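Blue-light-activated histidine kinase 2 (Erythrobacter litoralis HTCC2594, PDB 4R39) autophosphorylates a histidine with ATP in response to blue light, the fragment here being its C-terminal histidine kinase region with the Bergerat-fold ATPase domain. Local coordinates at residues G124-L129 with Q195-E200; S147-L152 with E167-G172; E160-T165 with I214-S219. All blocks are in the same frame, centred on the assembly; numbering follows the deposited sequence.

In the fold
The three contacts belong to the ATP-binding domain, a layer of helices against a mixed sheet. Contact 1 (124-129 with 195-200) is buried and lies between helices 120-140 and 185-196, where apolar packing and the stem of an arginine do the work. Contacts 2 and 3 are partly buried sheet pairings that share strand 161-168: contact 2 joins it to strand 148-156 beside the nucleotide, contact 3 to strand 211-217. In contact 3 a salt bridge takes one face and aliphatic residues on the other meet helix 120-140; in contact 2 V150 and D168 share the helix side. Contact 1 touches contact 3 through E200 and D215, whereas contact 2, about 22 Å from either between centres, holds the adenine-binding aspartate.

Contact 1 of 3, residues G124-L129 with Q195-E200; sequences GRIGLL and QGLGAE
With CG anti to its carbonyl carbon (chi1 -70°) and the chain extended from there to NE, the side chain of R125 slides past L197 in the opposite direction and carries its guanidinium to the last turn of helix 185-196. CB of R125 rests 3.7 Å from CG of L197. Farther out, the CA of G196 sits over one face of the guanidinium, offset toward its rim, with R125 NH1 3.7 Å from G196 CA; a glycine here lets the flat group lie close to the backbone. The charge is met beyond this pair: NH2 makes salt bridges to E121 and E228. CD1 of L197 reaches tip to tip against CD1 of L129 at 3.6 Å, and it also lies 3.8 Å from CG1 of I126, whose side chain crosses that of L197 at about a right angle. I216 of strand 211-217 touches both I126 and L197, closing this apolar cluster from the sheet. After L197 the chain turns at G198, with positive phi and G198 N bonded to Q195 O at 3.2 Å, and heads into strand 200-204. This is a Schellman motif ending a helix, packed within the helical layer of the Bergerat fold.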
loop_
_atom_site.group_PDB
_atom_site.type_symbol
_atom_site.label_atom_id
_atom_site.label_comp_id
_atom_site.label_asym_id
_atom_site.label_seq_id
_atom_site.Cartn_x
_atom_site.Cartn_y
_atom_site.Cartn_z
ATOM N N GLY A 124 -4.439 4.921 4.291
ATOM C CA GLY A 124 -4.667 3.488 4.270
ATOM C C GLY A 124 -4.755 2.928 2.864
ATOM O O GLY A 124 -4.179 1.882 2.575
ATOM N N ARG A 125 -5.476 3.619 1.987
ATOM C CA ARG A 125 -5.595 3.181 0.602
ATOM C C ARG A 125 -4.237 3.226 -0.096
ATOM O O ARG A 125 -3.844 2.265 -0.757
ATOM C CB ARG A 125 -6.617 4.030 -0.164
ATOM C CG ARG A 125 -8.064 3.805 0.268
ATOM C CD ARG A 125 -9.043 4.464 -0.689
ATOM N NE ARG A 125 -10.284 4.864 -0.029
ATOM C CZ ARG A 125 -11.353 4.089 0.113
ATOM N NH1 ARG A 125 -11.363 2.844 -0.358
ATOM N NH2 ARG A 125 -12.425 4.565 0.731
ATOM N N ILE A 126 -3.515 4.331 0.060
ATOM C CA ILE A 126 -2.225 4.488 -0.603
ATOM C C ILE A 126 -1.187 3.528 -0.033
ATOM O O ILE A 126 -0.411 2.941 -0.780
ATOM C CB ILE A 126 -1.696 5.934 -0.490
ATOM C CG1 ILE A 126 -2.620 6.887 -1.246
ATOM C CG2 ILE A 126 -0.273 6.042 -1.053
ATOM C CD1 ILE A 126 -2.356 8.349 -0.953
ATOM N N GLY A 127 -1.174 3.381 1.288
ATOM C CA GLY A 127 -0.222 2.507 1.951
ATOM C C GLY A 127 -0.327 1.075 1.458
ATOM O O GLY A 127 0.676 0.457 1.100
ATOM N N LEU A 128 -1.545 0.548 1.435
ATOM C CA LEU A 128 -1.781 -0.799 0.932
ATOM C C LEU A 128 -1.426 -0.895 -0.543
ATOM O O LEU A 128 -0.886 -1.903 -0.991
ATOM C CB LEU A 128 -3.239 -1.206 1.139
ATOM C CG LEU A 128 -3.591 -1.801 2.502
ATOM C CD1 LEU A 128 -5.091 -1.972 2.609
ATOM C CD2 LEU A 128 -2.894 -3.138 2.720
ATOM N N LEU A 129 -1.737 0.158 -1.291
ATOM C CA LEU A 129 -1.383 0.222 -2.702
ATOM C C LEU A 129 0.118 0.048 -2.891
ATOM O O LEU A 129 0.564 -0.798 -3.670
ATOM C CB LEU A 129 -1.812 1.567 -3.289
ATOM C CG LEU A 129 -2.912 1.496 -4.345
ATOM C CD1 LEU A 129 -3.397 2.893 -4.693
ATOM C CD2 LEU A 129 -2.404 0.779 -5.584
ATOM N N GLN A 195 -9.722 2.875 -7.056
ATOM C CA GLN A 195 -11.063 3.391 -7.287
ATOM C C GLN A 195 -11.525 4.244 -6.107
ATOM O O GLN A 195 -12.164 5.277 -6.293
ATOM C CB GLN A 195 -12.035 2.236 -7.530
ATOM C CG GLN A 195 -13.296 2.639 -8.271
ATOM C CD GLN A 195 -14.215 1.465 -8.532
ATOM O OE1 GLN A 195 -14.276 0.944 -9.648
ATOM N NE2 GLN A 195 -14.938 1.040 -7.502
ATOM N N GLY A 196 -11.192 3.811 -4.895
ATOM C CA GLY A 196 -11.574 4.530 -3.692
ATOM C C GLY A 196 -10.856 5.860 -3.545
ATOM O O GLY A 196 -11.318 6.753 -2.837
ATOM N N LEU A 197 -9.718 5.984 -4.219
ATOM C CA LEU A 197 -8.899 7.188 -4.146
ATOM C C LEU A 197 -9.273 8.204 -5.217
ATOM O O LEU A 197 -8.789 9.334 -5.204
ATOM C CB LEU A 197 -7.425 6.820 -4.311
ATOM C CG LEU A 197 -6.709 6.288 -3.077
ATOM C CD1 LEU A 197 -5.401 5.635 -3.479
ATOM C CD2 LEU A 197 -6.464 7.420 -2.100
ATOM N N GLY A 198 -10.129 7.795 -6.147
ATOM C CA GLY A 198 -10.447 8.622 -7.295
ATOM C C GLY A 198 -9.216 8.814 -8.161
ATOM O O GLY A 198 -9.073 9.835 -8.837
ATOM N N ALA A 199 -8.332 7.817 -8.135
ATOM C CA ALA A 199 -7.024 7.911 -8.780
ATOM C C ALA A 199 -7.006 7.267 -10.162
ATOM O O ALA A 199 -7.981 6.651 -10.584
ATOM C CB ALA A 199 -5.976 7.257 -7.900
ATOM N N GLU A 200 -5.881 7.421 -10.852
ATOM C CA GLU A 200 -5.650 6.802 -12.150
ATOM C C GLU A 200 -4.382 5.975 -12.051
ATOM O O GLU A 200 -3.353 6.481 -11.622
ATOM C CB GLU A 200 -5.449 7.865 -13.231
ATOM C CG GLU A 200 -6.471 8.998 -13.228
ATOM C CD GLU A 200 -7.746 8.665 -13.984
ATOM O OE1 GLU A 200 -7.704 7.811 -14.898
ATOM O OE2 GLU A 200 -8.793 9.268 -13.663
#

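Contact 2 of 3, residues S147-L152 with E167-G172; sequences SGVVQL and EDDGRG. With ANP (phosphoaminophosphonic acid-adenylate ester), chain F.
The adenine end of the nucleotide pocket of this Bergerat-fold kinase domain is built where the hairpin of strands 148-156 and 161-168 opens into the loop that follows. D168 supplies the recognition: its OD2 accepts a hydrogen bond from N6 of the ATP analogue ANP at 2.8 Å, as the aspartate at the head of the G1 box, here the sequence DDGRG, does in this family. G172 also lines the pocket, its O lying 3.3 Å from ANP C2 at the other side of the N1 position. The D168 carboxylate lies side by side with V150, pointing the same way, so that OD1 is beside V150 CG2 while OD2 faces the base.

On the other face of the hairpin, Q151 and E167 form an antiparallel hydrogen-bonded pair. Q151 N reaches E167 O at 3.0 Å, on a lone pair in the carbonyl plane, and E167 N returns to Q151 O at 2.9 Å. Their side chains run alongside each other with the amide and carboxylate planes 29° apart, and Q151 NE2 gives E167 OE1 only a weak bond; the stronger partners are N110 for Q151 OE1 and R153 for E167. Beyond D168 the regular pairing lapses and a side chain takes over. D169 has CG between its backbone N and carbonyl carbon (chi1 69°), a position from which OD1 accepts V149 N at 2.8 Å, met from above the carboxylate plane. The return bond from D169 N to V149 O is weak.

V150 and D168 both touch A137 of helix 120-140, which lies beneath this face, while backbone bonds to K108 and N110 continue the sheet from strand 148-156 to its parallel neighbour, strand 107-113.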
loop_
_atom_site.group_PDB
_atom_site.type_symbol
_atom_site.label_atom_id
_atom_site.label_comp_id
_atom_site.label_asym_id
_atom_site.label_seq_id
_atom_site.Cartn_x
_atom_site.Cartn_y
_atom_site.Cartn_z
ATOM N N SER A 147 20.931 -8.907 -10.334
ATOM C CA SER A 147 20.886 -7.564 -9.762
ATOM C C SER A 147 19.664 -6.813 -10.273
ATOM O O SER A 147 19.085 -7.176 -11.297
ATOM C CB SER A 147 22.156 -6.790 -10.118
ATOM O OG SER A 147 22.162 -6.425 -11.486
ATOM N N GLY A 148 19.269 -5.766 -9.554
ATOM C CA GLY A 148 18.122 -4.976 -9.948
ATOM C C GLY A 148 18.014 -3.677 -9.178
ATOM O O GLY A 148 18.772 -3.430 -8.236
ATOM N N VAL A 149 17.068 -2.843 -9.594
ATOM C CA VAL A 149 16.787 -1.590 -8.912
ATOM C C VAL A 149 15.283 -1.402 -8.808
ATOM O O VAL A 149 14.557 -1.621 -9.771
ATOM C CB VAL A 149 17.398 -0.384 -9.663
ATOM C CG1 VAL A 149 17.056 0.928 -8.956
ATOM C CG2 VAL A 149 18.907 -0.543 -9.790
ATOM N N VAL A 150 14.825 -1.010 -7.627
ATOM C CA VAL A 150 13.451 -0.571 -7.450
ATOM C C VAL A 150 13.485 0.852 -6.924
ATOM O O VAL A 150 14.288 1.179 -6.055
ATOM C CB VAL A 150 12.660 -1.453 -6.465
ATOM C CG1 VAL A 150 11.208 -1.013 -6.421
ATOM C CG2 VAL A 150 12.743 -2.912 -6.870
ATOM N N GLN A 151 12.620 1.698 -7.462
ATOM C CA GLN A 151 12.502 3.061 -6.974
ATOM C C GLN A 151 11.058 3.359 -6.615
ATOM O O GLN A 151 10.164 3.190 -7.433
ATOM C CB GLN A 151 13.004 4.049 -8.025
ATOM C CG GLN A 151 14.385 3.699 -8.558
ATOM C CD GLN A 151 15.183 4.921 -8.968
ATOM O OE1 GLN A 151 16.110 5.336 -8.264
ATOM N NE2 GLN A 151 14.837 5.498 -10.117
ATOM N N LEU A 152 10.845 3.779 -5.374
ATOM C CA LEU A 152 9.550 4.268 -4.928
ATOM C C LEU A 152 9.618 5.787 -4.819
ATOM O O LEU A 152 10.498 6.319 -4.151
ATOM C CB LEU A 152 9.180 3.642 -3.580
ATOM C CG LEU A 152 7.985 4.231 -2.825
ATOM C CD1 LEU A 152 6.695 4.020 -3.593
ATOM C CD2 LEU A 152 7.882 3.625 -1.430
ATOM N N GLU A 167 9.100 1.712 -9.753
ATOM C CA GLU A 167 9.876 1.485 -10.968
ATOM C C GLU A 167 10.803 0.274 -10.821
ATOM O O GLU A 167 11.534 0.189 -9.846
ATOM C CB GLU A 167 10.746 2.720 -11.224
ATOM C CG GLU A 167 10.306 3.640 -12.355
ATOM C CD GLU A 167 11.377 4.658 -12.723
ATOM O OE1 GLU A 167 12.533 4.500 -12.266
ATOM O OE2 GLU A 167 11.067 5.614 -13.471
ATOM N N ASP A 168 10.780 -0.645 -11.786
ATOM C CA ASP A 168 11.757 -1.741 -11.862
ATOM C C ASP A 168 12.665 -1.568 -13.058
ATOM O O ASP A 168 12.292 -0.919 -14.031
ATOM C CB ASP A 168 11.082 -3.085 -12.126
ATOM C CG ASP A 168 10.154 -3.494 -11.046
ATOM O OD1 ASP A 168 10.502 -3.273 -9.874
ATOM O OD2 ASP A 168 9.085 -4.049 -11.378
ATOM N N ASP A 169 13.828 -2.207 -13.006
ATOM C CA ASP A 169 14.629 -2.421 -14.205
ATOM C C ASP A 169 14.698 -3.914 -14.524
ATOM O O ASP A 169 15.524 -4.360 -15.319
ATOM C CB ASP A 169 16.032 -1.841 -14.036
ATOM C CG ASP A 169 16.874 -2.609 -13.033
ATOM O OD1 ASP A 169 16.319 -3.396 -12.235
ATOM O OD2 ASP A 169 18.106 -2.405 -13.036
ATOM N N GLY A 170 13.804 -4.677 -13.905
ATOM C CA GLY A 170 13.864 -6.122 -13.971
ATOM C C GLY A 170 13.120 -6.771 -15.119
ATOM O O GLY A 170 13.146 -6.317 -16.262
ATOM N N ARG A 171 12.428 -7.843 -14.773
ATOM C CA ARG A 171 11.986 -8.856 -15.716
ATOM C C ARG A 171 10.791 -8.421 -16.562
ATOM O O ARG A 171 10.648 -8.845 -17.709
ATOM C CB ARG A 171 11.670 -10.100 -14.889
ATOM C CG ARG A 171 10.875 -11.195 -15.527
ATOM C CD ARG A 171 10.415 -12.103 -14.406
ATOM N NE ARG A 171 9.804 -13.337 -14.874
ATOM C CZ ARG A 171 10.485 -14.348 -15.399
ATOM N NH1 ARG A 171 11.800 -14.260 -15.544
ATOM N NH2 ARG A 171 9.849 -15.440 -15.791
ATOM N N GLY A 172 9.947 -7.564 -15.996
ATOM C CA GLY A 172 8.748 -7.102 -16.673
ATOM C C GLY A 172 7.555 -7.986 -16.374
ATOM O O GLY A 172 7.708 -9.180 -16.133
HETATM P PG ANP F . -0.407 -11.659 -4.166
HETATM O O1G ANP F . -1.828 -11.869 -3.762
HETATM O O2G ANP F . -0.226 -10.206 -4.743
HETATM O O3G ANP F . 0.515 -11.821 -2.893
HETATM P PB ANP F . 0.574 -12.099 -6.763
HETATM O O1B ANP F . 1.178 -13.153 -7.628
HETATM O O2B ANP F . 1.671 -11.035 -6.445
HETATM N N3B ANP F . 0.010 -12.803 -5.345
HETATM P PA ANP F . -0.533 -10.013 -8.187
HETATM O O1A ANP F . -0.037 -8.997 -7.234
HETATM O O2A ANP F . -1.916 -9.700 -8.766
HETATM O O3A ANP F . -0.640 -11.448 -7.505
HETATM O "O5'" ANP F . 0.522 -10.182 -9.343
HETATM C "C5'" ANP F . 0.112 -10.764 -10.590
HETATM C "C4'" ANP F . 1.304 -11.365 -11.292
HETATM O "O4'" ANP F . 1.940 -10.359 -12.107
HETATM C "C3'" ANP F . 2.416 -11.907 -10.400
HETATM O "O3'" ANP F . 2.139 -13.243 -9.997
HETATM C "C2'" ANP F . 3.633 -11.835 -11.319
HETATM O "O2'" ANP F . 3.720 -12.984 -12.154
HETATM C "C1'" ANP F . 3.338 -10.584 -12.158
HETATM N N9 ANP F . 4.005 -9.371 -11.699
HETATM C C8 ANP F . 3.495 -8.411 -10.862
HETATM N N7 ANP F . 4.313 -7.415 -10.630
HETATM C C5 ANP F . 5.444 -7.741 -11.365
HETATM C C6 ANP F . 6.679 -7.089 -11.544
HETATM N N6 ANP F . 6.996 -5.927 -10.969
HETATM N N1 ANP F . 7.590 -7.682 -12.346
HETATM C C2 ANP F . 7.278 -8.846 -12.925
HETATM N N3 ANP F . 6.148 -9.551 -12.831
HETATM C C4 ANP F . 5.265 -8.941 -12.031
HETATM O O HOH W 1 17.252 -6.316 -13.177
#

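Contact 3 of 3, residues E160-T165 with I214-S219; sequences EQLRVT and IDIPLS
At the edge of the R163 guanidinium, exactly in its plane, lies OD1 of D215, held by NE at 2.6 Å on the syn lone pair with a nearly straight N-H...O angle of 174°. NH2 meets the second oxygen, OD2, at 3.2 Å, tilted from the guanidinium plane, since the two flat groups are turned 46° apart. In this side-on, two-nitrogen salt bridge the arginine chain bends at chi3 (-61°), turning NE toward OD1. The amide of Q161 approaches the same carboxylate from the residue two places earlier, its NE2 lying 3.0 Å from D215 OD1 and its plane turned well away from that of the carboxylate.

Beneath this polar face, strands 161-165 and 214-217 pair antiparallel. L162 and I216 exchange backbone bonds, with I216 N at 2.7 Å from L162 O, and V164 and I214 exchange another two. L218 N then bonds to E160 O at 3.1 Å just past the strand. On the face opposite the salt bridge, L162 CB packs 3.8 Å from L218 CD1, and V164 CG2 meets I216 CD1 at 4.1 Å; I126 of helix 120-140 touches L162 and I216 from below.

The two faces thus differ in chemistry: the apolar one packs against helix 120-140, while on the other D215 probably offsets the charge of R163, and the double grip would limit rotation of both groups.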
loop_
_atom_site.group_PDB
_atom_site.type_symbol
_atom_site.label_atom_id
_atom_site.label_comp_id
_atom_site.label_asym_id
_atom_site.label_seq_id
_atom_site.Cartn_x
_atom_site.Cartn_y
_atom_site.Cartn_z
ATOM N N GLU A 160 -2.578 19.979 -5.982
ATOM C CA GLU A 160 -2.663 18.923 -4.973
ATOM C C GLU A 160 -2.666 17.501 -5.560
ATOM O O GLU A 160 -3.074 16.550 -4.894
ATOM C CB GLU A 160 -3.887 19.136 -4.071
ATOM C CG GLU A 160 -3.728 20.281 -3.078
ATOM C CD GLU A 160 -4.793 20.281 -1.995
ATOM O OE1 GLU A 160 -5.090 19.197 -1.446
ATOM O OE2 GLU A 160 -5.330 21.369 -1.693
ATOM N N GLN A 161 -2.196 17.351 -6.797
ATOM C CA GLN A 161 -2.061 16.029 -7.402
ATOM C C GLN A 161 -0.837 15.311 -6.848
ATOM O O GLN A 161 0.286 15.792 -6.985
ATOM C CB GLN A 161 -1.954 16.122 -8.928
ATOM C CG GLN A 161 -1.619 14.785 -9.605
ATOM C CD GLN A 161 -1.760 14.824 -11.119
ATOM O OE1 GLN A 161 -2.702 15.404 -11.655
ATOM N NE2 GLN A 161 -0.818 14.198 -11.815
ATOM N N LEU A 162 -1.061 14.161 -6.221
ATOM C CA LEU A 162 0.024 13.321 -5.729
ATOM C C LEU A 162 0.301 12.222 -6.737
ATOM O O LEU A 162 -0.620 11.534 -7.175
ATOM C CB LEU A 162 -0.349 12.682 -4.392
ATOM C CG LEU A 162 0.745 11.818 -3.756
ATOM C CD1 LEU A 162 1.836 12.691 -3.162
ATOM C CD2 LEU A 162 0.168 10.884 -2.706
ATOM N N ARG A 163 1.565 12.057 -7.109
ATOM C CA ARG A 163 1.959 10.973 -7.998
ATOM C C ARG A 163 2.829 9.983 -7.259
ATOM O O ARG A 163 3.879 10.345 -6.732
ATOM C CB ARG A 163 2.722 11.498 -9.209
ATOM C CG ARG A 163 3.202 10.392 -10.130
ATOM C CD ARG A 163 3.611 10.938 -11.479
ATOM N NE ARG A 163 2.497 11.583 -12.164
ATOM C CZ ARG A 163 2.623 12.336 -13.250
ATOM N NH1 ARG A 163 3.823 12.546 -13.776
ATOM N NH2 ARG A 163 1.553 12.885 -13.807
ATOM N N VAL A 164 2.379 8.733 -7.224
ATOM C CA VAL A 164 3.142 7.653 -6.616
ATOM C C VAL A 164 3.631 6.715 -7.712
ATOM O O VAL A 164 2.840 6.219 -8.510
ATOM C CB VAL A 164 2.298 6.883 -5.587
ATOM C CG1 VAL A 164 3.113 5.768 -4.950
ATOM C CG2 VAL A 164 1.780 7.835 -4.518
ATOM N N THR A 165 4.941 6.486 -7.743
ATOM C CA THR A 165 5.572 5.657 -8.764
ATOM C C THR A 165 6.350 4.509 -8.138
ATOM O O THR A 165 7.017 4.688 -7.121
ATOM C CB THR A 165 6.561 6.482 -9.617
ATOM O OG1 THR A 165 5.867 7.561 -10.249
ATOM C CG2 THR A 165 7.232 5.616 -10.694
ATOM N N ILE A 214 0.538 5.930 -10.196
ATOM C CA ILE A 214 -0.791 6.257 -9.703
ATOM C C ILE A 214 -0.864 7.755 -9.483
ATOM O O ILE A 214 -0.090 8.305 -8.707
ATOM C CB ILE A 214 -1.122 5.541 -8.383
ATOM C CG1 ILE A 214 -0.931 4.030 -8.525
ATOM C CG2 ILE A 214 -2.559 5.821 -7.974
ATOM C CD1 ILE A 214 0.487 3.558 -8.300
ATOM N N ASP A 215 -1.781 8.410 -10.185
ATOM C CA ASP A 215 -2.039 9.829 -9.977
ATOM C C ASP A 215 -3.251 9.981 -9.067
ATOM O O ASP A 215 -4.336 9.491 -9.385
ATOM C CB ASP A 215 -2.264 10.543 -11.316
ATOM C CG ASP A 215 -0.957 10.934 -12.005
ATOM O OD1 ASP A 215 0.008 11.310 -11.303
ATOM O OD2 ASP A 215 -0.897 10.871 -13.253
ATOM N N ILE A 216 -3.060 10.664 -7.939
ATOM C CA ILE A 216 -4.084 10.752 -6.898
ATOM C C ILE A 216 -4.477 12.205 -6.621
ATOM O O ILE A 216 -3.608 13.043 -6.386
ATOM C CB ILE A 216 -3.582 10.112 -5.590
ATOM C CG1 ILE A 216 -3.183 8.653 -5.839
ATOM C CG2 ILE A 216 -4.656 10.191 -4.510
ATOM C CD1 ILE A 216 -2.261 8.077 -4.790
ATOM N N PRO A 217 -5.788 12.516 -6.641
ATOM C CA PRO A 217 -6.181 13.899 -6.355
ATOM C C PRO A 217 -6.430 14.136 -4.865
ATOM O O PRO A 217 -7.503 13.807 -4.359
ATOM C CB PRO A 217 -7.482 14.069 -7.153
ATOM C CG PRO A 217 -7.905 12.670 -7.579
ATOM C CD PRO A 217 -6.968 11.688 -6.947
ATOM N N LEU A 218 -5.444 14.695 -4.171
ATOM C CA LEU A 218 -5.581 14.972 -2.744
ATOM C C LEU A 218 -6.632 16.051 -2.491
ATOM O O LEU A 218 -7.199 16.129 -1.400
ATOM C CB LEU A 218 -4.241 15.400 -2.141
ATOM C CG LEU A 218 -3.056 14.441 -2.303
ATOM C CD1 LEU A 218 -1.790 15.088 -1.761
ATOM C CD2 LEU A 218 -3.308 13.107 -1.611
ATOM N N SER A 219 -6.893 16.885 -3.496
ATOM C CA SER A 219 -7.900 17.938 -3.371
ATOM C C SER A 219 -9.309 17.355 -3.267
ATOM O O SER A 219 -10.188 17.949 -2.643
ATOM C CB SER A 219 -7.827 18.905 -4.560
ATOM O OG SER A 219 -8.206 18.269 -5.770
#